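Local coordinates for uncharacterized protein (Staphylococcus aureus subsp. aureus, PDB 4H0A), which is of unknown function but belongs to the CAP (cysteine-rich secretory protein) family, joining a CAP-type domain to a CAP-associated N-terminal region, at residues 73-82 / 208-216; 34-45 / 147-155. All blocks are in the same frame, centred on the assembly; numbering follows the deposited sequence.

Contact 1: 73-82 / 208-216; sequences VFKDKNSYYI and SLYEVTNEM. With EDO (1,2-ethanediol), chain E.
Y80 presents its hydroxyl, ring and CB to E211, V212 and E215. With CG anti to the backbone N (chi1 -177°), the ring reaches helix 201-219 at 208-216, where its hydroxyl donates to E211 (OH to OE1 2.6 Å). That oxygen lies near the ring plane at the ring edge, and the E211 carboxylate stands 80° from the ring; the hydroxyl comes in on the anti side of the carboxylate. E215 is turned quite differently: its chain bends at chi2, placing CD 3.5 Å from Y80 CB with the carboxylate plane 12° from that of the ring. It is E215 CG that makes an off-centre CH-pi contact, 4.2 Å from the Y80 ring centroid. The contact joins two family regions, a beta-hairpin of the CAP-associated N-terminal part and a helix of the CAP part. K75, extended beyond CG, crosses E211 at about a right angle and forms a salt bridge of 2.9 Å between NZ and OE2, meeting the carboxylate from above its plane. E211 OE1 is also paired with R61. V212 CG2 packs against Y80 CE2 at 3.9 Å and also touches I82 CD1. A water hydrogen-bonded to D76 O and E215 OE2 links hairpin and helix; K218 forms a salt bridge with the same E215 oxygen.

Contact 2: 34-45 / 147-155; sequences NPKPKEGVGTWV and LIKYGDIYA
I153 packs against V45, G42 and P37: its CG2 lies 3.9 Å from V45 CG1, the two side chains running past each other in opposite directions, while its CD1 comes to 3.4 Å from G42 O. Setting CG1 between the backbone N and the carbonyl carbon (chi1 62°) directs that branch to G42. P37 CD touches the same I153 CD1 and, at 4.2 Å, Y150 CB, crossing the Y150 side chain at about a right angle. F171 of strand 166-172 packs on both P37 and V45. Strands 145-150 and 153-159 form a beta-hairpin at the edge of the seven-stranded antiparallel sheet, closed by a type II' turn from Y150 to I153 with G151 at positive phi. Segment 34-45 passes the turn end of this hairpin, N34 to K36 beside 149-151. Farther out, N34 CB approaches Y150 CD1 obliquely at 3.6 Å, while I148 CG2 covers one face of that ring. G151 N donates to N34 O at 3.0 Å (161° at the hydrogen). The amide of N34 is held at both ends: ND2 gives K149 O a straight bond, 3.0 Å and 167°, the acceptor nearly in the amide plane, while OD1 accepts from S119 N. A water accepts from N34 N and donates to K149 O, 2.7 Å from it.

How the contacts relate
Both contacts reach the same seven-stranded antiparallel sheet, but at different strands: contact 1 uses 69-76 and 79-86, contact 2 uses 145-150 and 153-159. Contact 1 is mostly buried, its centre about 10 Å from the chain centre, and joins the two family regions; contact 2, about 19 Å out, is partly buried and lays a loop on an edge hairpin. Contact 1 mixes a salt bridge and a hydroxyl-carboxylate bond with apolar contacts, whereas in contact 2 the polar bonds between the segments end on backbone atoms. The contact centres lie about 21 Å apart, yet the segments touch: Y81 CE1 is 3.6 Å from V41 CG1, and its ring also meets W44.

Contact 1: 73-82 / 208-216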
loop_
_atom_site.group_PDB
_atom_site.type_symbol
_atom_site.label_atom_id
_atom_site.label_comp_id
_atom_site.label_asym_id
_atom_site.label_seq_id
_atom_site.Cartn_x
_atom_site.Cartn_y
_atom_site.Cartn_z
ATOM N N VAL A 73 -13.647 0.026 -1.243
ATOM C CA VAL A 73 -12.980 -1.132 -0.663
ATOM C C VAL A 73 -13.964 -2.277 -0.662
ATOM O O VAL A 73 -15.087 -2.119 -0.178
ATOM C CB VAL A 73 -12.418 -0.833 0.743
ATOM C CG1 VAL A 73 -11.716 -2.063 1.334
ATOM C CG2 VAL A 73 -11.468 0.361 0.684
ATOM N N PHE A 74 -13.553 -3.431 -1.213
ATOM C CA PHE A 74 -14.363 -4.644 -1.228
ATOM C C PHE A 74 -13.577 -5.722 -0.530
ATOM O O PHE A 74 -12.438 -5.978 -0.920
ATOM C CB PHE A 74 -14.686 -5.087 -2.660
ATOM C CG PHE A 74 -15.470 -4.116 -3.488
ATOM C CD1 PHE A 74 -14.823 -3.157 -4.262
ATOM C CD2 PHE A 74 -16.856 -4.197 -3.556
ATOM C CE1 PHE A 74 -15.550 -2.287 -5.069
ATOM C CE2 PHE A 74 -17.579 -3.332 -4.373
ATOM C CZ PHE A 74 -16.924 -2.383 -5.123
ATOM N N LYS A 75 -14.147 -6.362 0.482
ATOM C CA LYS A 75 -13.380 -7.404 1.153
ATOM C C LYS A 75 -14.242 -8.492 1.727
ATOM O O LYS A 75 -15.407 -8.285 2.046
ATOM C CB LYS A 75 -12.525 -6.800 2.266
ATOM C CG LYS A 75 -13.292 -6.012 3.295
ATOM C CD LYS A 75 -12.406 -5.511 4.413
ATOM C CE LYS A 75 -13.244 -5.004 5.568
ATOM N NZ LYS A 75 -12.415 -4.658 6.746
ATOM N N ASP A 76 -13.632 -9.662 1.871
ATOM C CA ASP A 76 -14.259 -10.815 2.487
ATOM C C ASP A 76 -13.128 -11.701 3.027
ATOM O O ASP A 76 -11.963 -11.308 2.958
ATOM C CB ASP A 76 -15.209 -11.531 1.501
ATOM C CG ASP A 76 -14.588 -12.222 0.300
ATOM O OD1 ASP A 76 -13.367 -12.481 0.324
ATOM O OD2 ASP A 76 -15.334 -12.545 -0.648
ATOM N N LYS A 77 -13.443 -12.854 3.578
ATOM C CA LYS A 77 -12.424 -13.726 4.158
ATOM C C LYS A 77 -11.279 -14.074 3.199
ATOM O O LYS A 77 -10.144 -14.153 3.665
ATOM C CB LYS A 77 -13.052 -15.042 4.680
ATOM C CG LYS A 77 -12.097 -15.884 5.518
ATOM C CD LYS A 77 -12.826 -16.940 6.355
ATOM C CE LYS A 77 -13.313 -16.405 7.682
ATOM N NZ LYS A 77 -13.915 -17.476 8.524
ATOM N N ASN A 78 -11.557 -14.280 1.889
ATOM C CA ASN A 78 -10.543 -14.723 0.932
ATOM C C ASN A 78 -10.056 -13.654 -0.046
ATOM O O ASN A 78 -9.212 -13.971 -0.892
ATOM C CB ASN A 78 -11.084 -15.896 0.125
ATOM C CG ASN A 78 -11.597 -17.017 0.997
ATOM O OD1 ASN A 78 -10.918 -17.457 1.935
ATOM N ND2 ASN A 78 -12.812 -17.488 0.736
ATOM N N SER A 79 -10.516 -12.406 0.066
ATOM C CA SER A 79 -10.070 -11.390 -0.877
ATOM C C SER A 79 -10.102 -10.005 -0.274
ATOM O O SER A 79 -10.850 -9.746 0.670
ATOM C CB SER A 79 -10.948 -11.418 -2.121
ATOM O OG SER A 79 -12.303 -11.157 -1.790
ATOM N N TYR A 80 -9.275 -9.116 -0.835
ATOM C CA TYR A 80 -9.191 -7.734 -0.400
ATOM C C TYR A 80 -8.867 -6.869 -1.595
ATOM O O TYR A 80 -7.843 -7.102 -2.241
ATOM C CB TYR A 80 -8.125 -7.602 0.697
ATOM C CG TYR A 80 -8.034 -6.195 1.242
ATOM C CD1 TYR A 80 -8.922 -5.745 2.216
ATOM C CD2 TYR A 80 -7.124 -5.280 0.717
ATOM C CE1 TYR A 80 -8.894 -4.430 2.670
ATOM C CE2 TYR A 80 -7.074 -3.964 1.179
ATOM C CZ TYR A 80 -7.964 -3.542 2.153
ATOM O OH TYR A 80 -7.886 -2.253 2.623
ATOM N N TYR A 81 -9.727 -5.884 -1.905
ATOM C CA TYR A 81 -9.523 -4.984 -3.037
ATOM C C TYR A 81 -9.666 -3.522 -2.648
ATOM O O TYR A 81 -10.654 -3.175 -1.993
ATOM C CB TYR A 81 -10.564 -5.263 -4.136
ATOM C CG TYR A 81 -10.702 -6.708 -4.545
ATOM C CD1 TYR A 81 -9.808 -7.288 -5.441
ATOM C CD2 TYR A 81 -11.769 -7.479 -4.099
ATOM C CE1 TYR A 81 -9.966 -8.604 -5.867
ATOM C CE2 TYR A 81 -11.942 -8.792 -4.529
ATOM C CZ TYR A 81 -11.035 -9.352 -5.413
ATOM O OH TYR A 81 -11.193 -10.643 -5.869
ATOM N N ILE A 82 -8.720 -2.672 -3.065
ATOM C CA ILE A 82 -8.833 -1.216 -2.973
ATOM C C ILE A 82 -8.944 -0.782 -4.418
ATOM O O ILE A 82 -7.967 -0.892 -5.168
ATOM C CB ILE A 82 -7.709 -0.461 -2.218
ATOM C CG1 ILE A 82 -7.556 -0.982 -0.777
ATOM C CG2 ILE A 82 -8.028 1.074 -2.231
ATOM C CD1 ILE A 82 -6.262 -0.491 -0.073
ATOM N N SER A 208 -7.112 1.825 6.011
ATOM C CA SER A 208 -6.425 0.997 4.999
ATOM C C SER A 208 -5.083 0.476 5.522
ATOM O O SER A 208 -4.726 -0.665 5.234
ATOM C CB SER A 208 -6.182 1.798 3.729
ATOM O OG SER A 208 -7.420 2.093 3.113
ATOM N N LEU A 209 -4.348 1.305 6.305
ATOM C CA LEU A 209 -3.079 0.895 6.917
ATOM C C LEU A 209 -3.322 -0.329 7.814
ATOM O O LEU A 209 -2.587 -1.299 7.721
ATOM C CB LEU A 209 -2.452 2.053 7.724
ATOM C CG LEU A 209 -1.166 1.721 8.519
ATOM C CD1 LEU A 209 -0.013 1.435 7.578
ATOM C CD2 LEU A 209 -0.813 2.855 9.462
ATOM N N TYR A 210 -4.368 -0.295 8.652
ATOM C CA TYR A 210 -4.713 -1.433 9.514
ATOM C C TYR A 210 -5.072 -2.658 8.696
ATOM O O TYR A 210 -4.614 -3.766 8.988
ATOM C CB TYR A 210 -5.928 -1.102 10.418
ATOM C CG TYR A 210 -5.744 -0.008 11.451
ATOM C CD1 TYR A 210 -4.564 0.102 12.187
ATOM C CD2 TYR A 210 -6.807 0.823 11.804
ATOM C CE1 TYR A 210 -4.425 1.050 13.200
ATOM C CE2 TYR A 210 -6.690 1.750 12.840
ATOM C CZ TYR A 210 -5.497 1.859 13.539
ATOM O OH TYR A 210 -5.339 2.811 14.524
ATOM N N GLU A 211 -5.936 -2.470 7.690
ATOM C CA GLU A 211 -6.418 -3.583 6.861
ATOM C C GLU A 211 -5.303 -4.231 6.058
ATOM O O GLU A 211 -5.221 -5.450 6.044
ATOM C CB GLU A 211 -7.509 -3.108 5.896
ATOM C CG GLU A 211 -8.821 -2.801 6.597
ATOM C CD GLU A 211 -9.877 -2.169 5.714
ATOM O OE1 GLU A 211 -9.550 -1.719 4.592
ATOM O OE2 GLU A 211 -11.050 -2.143 6.148
ATOM N N VAL A 212 -4.451 -3.427 5.391
ATOM C CA VAL A 212 -3.368 -3.993 4.584
ATOM C C VAL A 212 -2.340 -4.678 5.500
ATOM O O VAL A 212 -1.802 -5.725 5.131
ATOM C CB VAL A 212 -2.711 -2.959 3.646
ATOM C CG1 VAL A 212 -1.503 -3.590 2.933
ATOM C CG2 VAL A 212 -3.720 -2.457 2.619
ATOM N N THR A 213 -2.093 -4.127 6.703
ATOM C CA THR A 213 -1.190 -4.774 7.668
ATOM C C THR A 213 -1.714 -6.167 8.002
ATOM O O THR A 213 -0.941 -7.121 8.019
ATOM C CB THR A 213 -1.051 -3.930 8.943
ATOM O OG1 THR A 213 -0.325 -2.749 8.618
ATOM C CG2 THR A 213 -0.360 -4.692 10.094
ATOM N N ASN A 214 -3.022 -6.287 8.258
ATOM C CA ASN A 214 -3.620 -7.573 8.606
ATOM C C ASN A 214 -3.681 -8.514 7.388
ATOM O O ASN A 214 -3.534 -9.713 7.581
ATOM C CB ASN A 214 -4.996 -7.392 9.275
ATOM C CG ASN A 214 -4.872 -7.026 10.745
ATOM O OD1 ASN A 214 -3.853 -7.306 11.397
ATOM N ND2 ASN A 214 -5.899 -6.399 11.320
ATOM N N GLU A 215 -3.825 -8.000 6.156
ATOM C CA GLU A 215 -3.765 -8.870 4.966
ATOM C C GLU A 215 -2.376 -9.481 4.823
ATOM O O GLU A 215 -2.268 -10.669 4.524
ATOM C CB GLU A 215 -4.113 -8.094 3.677
ATOM C CG GLU A 215 -5.577 -7.704 3.561
ATOM C CD GLU A 215 -6.556 -8.860 3.617
ATOM O OE1 GLU A 215 -6.290 -9.908 2.985
ATOM O OE2 GLU A 215 -7.582 -8.723 4.319
HETATM N N MSE A 216 -1.316 -8.693 5.091
HETATM C CA MSE A 216 0.067 -9.185 5.022
HETATM C C MSE A 216 0.296 -10.236 6.097
HETATM O O MSE A 216 0.904 -11.274 5.821
HETATM C CB MSE A 216 1.069 -8.027 5.169
HETATM C CG MSE A 216 1.022 -7.017 4.022
HETATM SE SE MSE A 216 1.501 -7.781 2.308
HETATM C CE MSE A 216 -0.386 -8.123 1.565
HETATM C C1 EDO E . -16.704 -9.408 -1.967
HETATM O O1 EDO E . -16.893 -8.311 -1.103
HETATM C C2 EDO E . -15.345 -9.271 -2.665
HETATM O O2 EDO E . -15.110 -10.461 -3.399
HETATM O O HOH W 1 -10.268 -9.149 3.712
HETATM O O HOH W 2 -8.505 -11.421 2.546
#

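Contact 2: 34-45 / 147-155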
loop_
_atom_site.group_PDB
_atom_site.type_symbol
_atom_site.label_atom_id
_atom_site.label_comp_id
_atom_site.label_asym_id
_atom_site.label_seq_id
_atom_site.Cartn_x
_atom_site.Cartn_y
_atom_site.Cartn_z
ATOM N N ASN A 34 4.016 -7.547 -23.415
ATOM C CA ASN A 34 3.094 -8.456 -22.738
ATOM C C ASN A 34 1.680 -8.062 -23.129
ATOM O O ASN A 34 1.365 -6.864 -23.141
ATOM C CB ASN A 34 3.275 -8.398 -21.221
ATOM C CG ASN A 34 4.722 -8.422 -20.803
ATOM O OD1 ASN A 34 5.451 -9.391 -21.078
ATOM N ND2 ASN A 34 5.207 -7.336 -20.211
ATOM N N PRO A 35 0.809 -9.023 -23.490
ATOM C CA PRO A 35 -0.565 -8.646 -23.853
ATOM C C PRO A 35 -1.369 -8.223 -22.629
ATOM O O PRO A 35 -0.951 -8.467 -21.494
ATOM C CB PRO A 35 -1.126 -9.926 -24.473
ATOM C CG PRO A 35 -0.377 -11.021 -23.797
ATOM C CD PRO A 35 1.004 -10.488 -23.541
ATOM N N LYS A 36 -2.533 -7.613 -22.861
ATOM C CA LYS A 36 -3.416 -7.202 -21.770
ATOM C C LYS A 36 -3.914 -8.451 -21.025
ATOM O O LYS A 36 -3.928 -9.541 -21.601
ATOM C CB LYS A 36 -4.600 -6.357 -22.289
ATOM C CG LYS A 36 -5.649 -7.115 -23.115
ATOM C CD LYS A 36 -6.661 -6.159 -23.740
ATOM C CE LYS A 36 -7.760 -6.880 -24.480
ATOM N NZ LYS A 36 -8.857 -5.958 -24.879
ATOM N N PRO A 37 -4.307 -8.346 -19.743
ATOM C CA PRO A 37 -4.805 -9.548 -19.051
ATOM C C PRO A 37 -6.138 -9.986 -19.658
ATOM O O PRO A 37 -6.904 -9.139 -20.107
ATOM C CB PRO A 37 -4.922 -9.109 -17.585
ATOM C CG PRO A 37 -4.414 -7.702 -17.532
ATOM C CD PRO A 37 -4.406 -7.145 -18.896
ATOM N N LYS A 38 -6.363 -11.296 -19.760
ATOM C CA LYS A 38 -7.591 -11.857 -20.339
ATOM C C LYS A 38 -8.688 -12.041 -19.278
ATOM O O LYS A 38 -9.864 -12.146 -19.628
ATOM C CB LYS A 38 -7.290 -13.214 -21.001
ATOM C CG LYS A 38 -6.223 -13.139 -22.090
ATOM C CD LYS A 38 -6.037 -14.471 -22.824
ATOM C CE LYS A 38 -7.016 -14.662 -23.960
ATOM N NZ LYS A 38 -6.755 -15.917 -24.715
ATOM N N GLU A 39 -8.300 -12.107 -17.996
ATOM C CA GLU A 39 -9.208 -12.336 -16.876
ATOM C C GLU A 39 -8.656 -11.698 -15.606
ATOM O O GLU A 39 -7.496 -11.284 -15.572
ATOM C CB GLU A 39 -9.373 -13.859 -16.663
ATOM C CG GLU A 39 -8.062 -14.568 -16.343
ATOM C CD GLU A 39 -8.154 -16.075 -16.214
ATOM O OE1 GLU A 39 -8.521 -16.553 -15.115
ATOM O OE2 GLU A 39 -7.800 -16.778 -17.188
ATOM N N GLY A 40 -9.475 -11.666 -14.568
ATOM C CA GLY A 40 -9.064 -11.149 -13.272
ATOM C C GLY A 40 -9.148 -9.647 -13.133
ATOM O O GLY A 40 -9.695 -8.963 -14.003
ATOM N N VAL A 41 -8.550 -9.125 -12.044
ATOM C CA VAL A 41 -8.658 -7.713 -11.680
ATOM C C VAL A 41 -8.042 -6.779 -12.720
ATOM O O VAL A 41 -8.537 -5.666 -12.869
ATOM C CB VAL A 41 -8.146 -7.378 -10.256
ATOM C CG1 VAL A 41 -8.697 -8.346 -9.220
ATOM C CG2 VAL A 41 -6.638 -7.323 -10.193
ATOM N N GLY A 42 -7.053 -7.240 -13.484
ATOM C CA GLY A 42 -6.478 -6.432 -14.553
ATOM C C GLY A 42 -7.488 -6.012 -15.612
ATOM O O GLY A 42 -7.367 -4.920 -16.182
ATOM N N THR A 43 -8.535 -6.839 -15.844
ATOM C CA THR A 43 -9.598 -6.510 -16.808
ATOM C C THR A 43 -10.575 -5.459 -16.238
ATOM O O THR A 43 -11.384 -4.941 -17.000
ATOM C CB THR A 43 -10.392 -7.763 -17.235
ATOM O OG1 THR A 43 -11.119 -8.286 -16.115
ATOM C CG2 THR A 43 -9.507 -8.842 -17.871
ATOM N N TRP A 44 -10.537 -5.167 -14.917
ATOM C CA TRP A 44 -11.439 -4.177 -14.319
ATOM C C TRP A 44 -10.997 -2.757 -14.653
ATOM O O TRP A 44 -11.838 -1.876 -14.701
ATOM C CB TRP A 44 -11.526 -4.318 -12.786
ATOM C CG TRP A 44 -11.890 -5.685 -12.270
ATOM C CD1 TRP A 44 -12.307 -6.765 -12.993
ATOM C CD2 TRP A 44 -11.929 -6.084 -10.895
ATOM N NE1 TRP A 44 -12.553 -7.827 -12.154
ATOM C CE2 TRP A 44 -12.368 -7.423 -10.858
ATOM C CE3 TRP A 44 -11.642 -5.432 -9.687
ATOM C CZ2 TRP A 44 -12.467 -8.139 -9.664
ATOM C CZ3 TRP A 44 -11.788 -6.128 -8.501
ATOM C CH2 TRP A 44 -12.171 -7.471 -8.499
ATOM N N VAL A 45 -9.688 -2.527 -14.888
ATOM C CA VAL A 45 -9.190 -1.178 -15.175
ATOM C C VAL A 45 -9.818 -0.692 -16.485
ATOM O O VAL A 45 -9.784 -1.409 -17.486
ATOM C CB VAL A 45 -7.640 -1.126 -15.193
ATOM C CG1 VAL A 45 -7.139 0.267 -15.593
ATOM C CG2 VAL A 45 -7.068 -1.532 -13.830
ATOM N N LEU A 147 7.490 -3.100 -11.913
ATOM C CA LEU A 147 6.522 -2.369 -12.733
ATOM C C LEU A 147 6.472 -3.076 -14.074
ATOM O O LEU A 147 7.507 -3.176 -14.731
ATOM C CB LEU A 147 6.928 -0.902 -12.886
ATOM C CG LEU A 147 5.974 -0.011 -13.694
ATOM C CD1 LEU A 147 4.565 0.018 -13.069
ATOM C CD2 LEU A 147 6.509 1.407 -13.784
ATOM N N ILE A 148 5.312 -3.628 -14.456
ATOM C CA ILE A 148 5.178 -4.386 -15.707
ATOM C C ILE A 148 4.107 -3.751 -16.558
ATOM O O ILE A 148 3.047 -3.437 -16.032
ATOM C CB ILE A 148 4.841 -5.884 -15.432
ATOM C CG1 ILE A 148 5.816 -6.508 -14.402
ATOM C CG2 ILE A 148 4.853 -6.685 -16.746
ATOM C CD1 ILE A 148 5.462 -7.912 -13.931
ATOM N N LYS A 149 4.352 -3.601 -17.875
ATOM C CA LYS A 149 3.339 -3.056 -18.769
ATOM C C LYS A 149 2.590 -4.227 -19.397
ATOM O O LYS A 149 3.215 -5.087 -20.007
ATOM C CB LYS A 149 3.974 -2.155 -19.841
ATOM C CG LYS A 149 2.954 -1.351 -20.639
ATOM C CD LYS A 149 3.620 -0.350 -21.579
ATOM C CE LYS A 149 2.614 0.394 -22.427
ATOM N NZ LYS A 149 3.246 1.481 -23.219
ATOM N N TYR A 150 1.265 -4.291 -19.194
ATOM C CA TYR A 150 0.383 -5.310 -19.770
ATOM C C TYR A 150 -0.573 -4.596 -20.692
ATOM O O TYR A 150 -1.480 -3.909 -20.215
ATOM C CB TYR A 150 -0.386 -6.064 -18.674
ATOM C CG TYR A 150 0.480 -6.992 -17.853
ATOM C CD1 TYR A 150 1.055 -8.124 -18.418
ATOM C CD2 TYR A 150 0.689 -6.763 -16.500
ATOM C CE1 TYR A 150 1.854 -8.981 -17.670
ATOM C CE2 TYR A 150 1.465 -7.628 -15.733
ATOM C CZ TYR A 150 2.035 -8.745 -16.319
ATOM O OH TYR A 150 2.808 -9.599 -15.571
ATOM N N GLY A 151 -0.348 -4.705 -21.995
ATOM C CA GLY A 151 -1.158 -3.983 -22.964
ATOM C C GLY A 151 -0.946 -2.495 -22.765
ATOM O O GLY A 151 0.204 -2.053 -22.738
ATOM N N ASP A 152 -2.038 -1.738 -22.545
ATOM C CA ASP A 152 -1.991 -0.283 -22.309
ATOM C C ASP A 152 -2.009 0.068 -20.805
ATOM O O ASP A 152 -2.020 1.255 -20.471
ATOM C CB ASP A 152 -3.178 0.421 -23.003
ATOM N N ILE A 153 -2.015 -0.934 -19.895
ATOM C CA ILE A 153 -2.036 -0.655 -18.451
ATOM C C ILE A 153 -0.772 -1.204 -17.803
ATOM O O ILE A 153 0.050 -1.848 -18.472
ATOM C CB ILE A 153 -3.328 -1.189 -17.767
ATOM C CG1 ILE A 153 -3.476 -2.728 -17.880
ATOM C CG2 ILE A 153 -4.544 -0.479 -18.354
ATOM C CD1 ILE A 153 -4.459 -3.309 -16.859
ATOM N N TYR A 154 -0.604 -0.920 -16.498
ATOM C CA TYR A 154 0.557 -1.348 -15.742
ATOM C C TYR A 154 0.164 -2.179 -14.553
ATOM O O TYR A 154 -0.989 -2.157 -14.108
ATOM C CB TYR A 154 1.357 -0.125 -15.267
ATOM C CG TYR A 154 1.983 0.639 -16.409
ATOM C CD1 TYR A 154 1.247 1.563 -17.142
ATOM C CD2 TYR A 154 3.294 0.396 -16.798
ATOM C CE1 TYR A 154 1.810 2.250 -18.215
ATOM C CE2 TYR A 154 3.870 1.080 -17.869
ATOM C CZ TYR A 154 3.120 2.000 -18.583
ATOM O OH TYR A 154 3.652 2.686 -19.649
ATOM N N ALA A 155 1.136 -2.910 -14.032
ATOM C CA ALA A 155 0.976 -3.689 -12.816
ATOM C C ALA A 155 2.190 -3.504 -11.955
ATOM O O ALA A 155 3.314 -3.542 -12.464
ATOM C CB ALA A 155 0.782 -5.164 -13.126
HETATM O O HOH W 3 4.072 -4.819 -22.553
#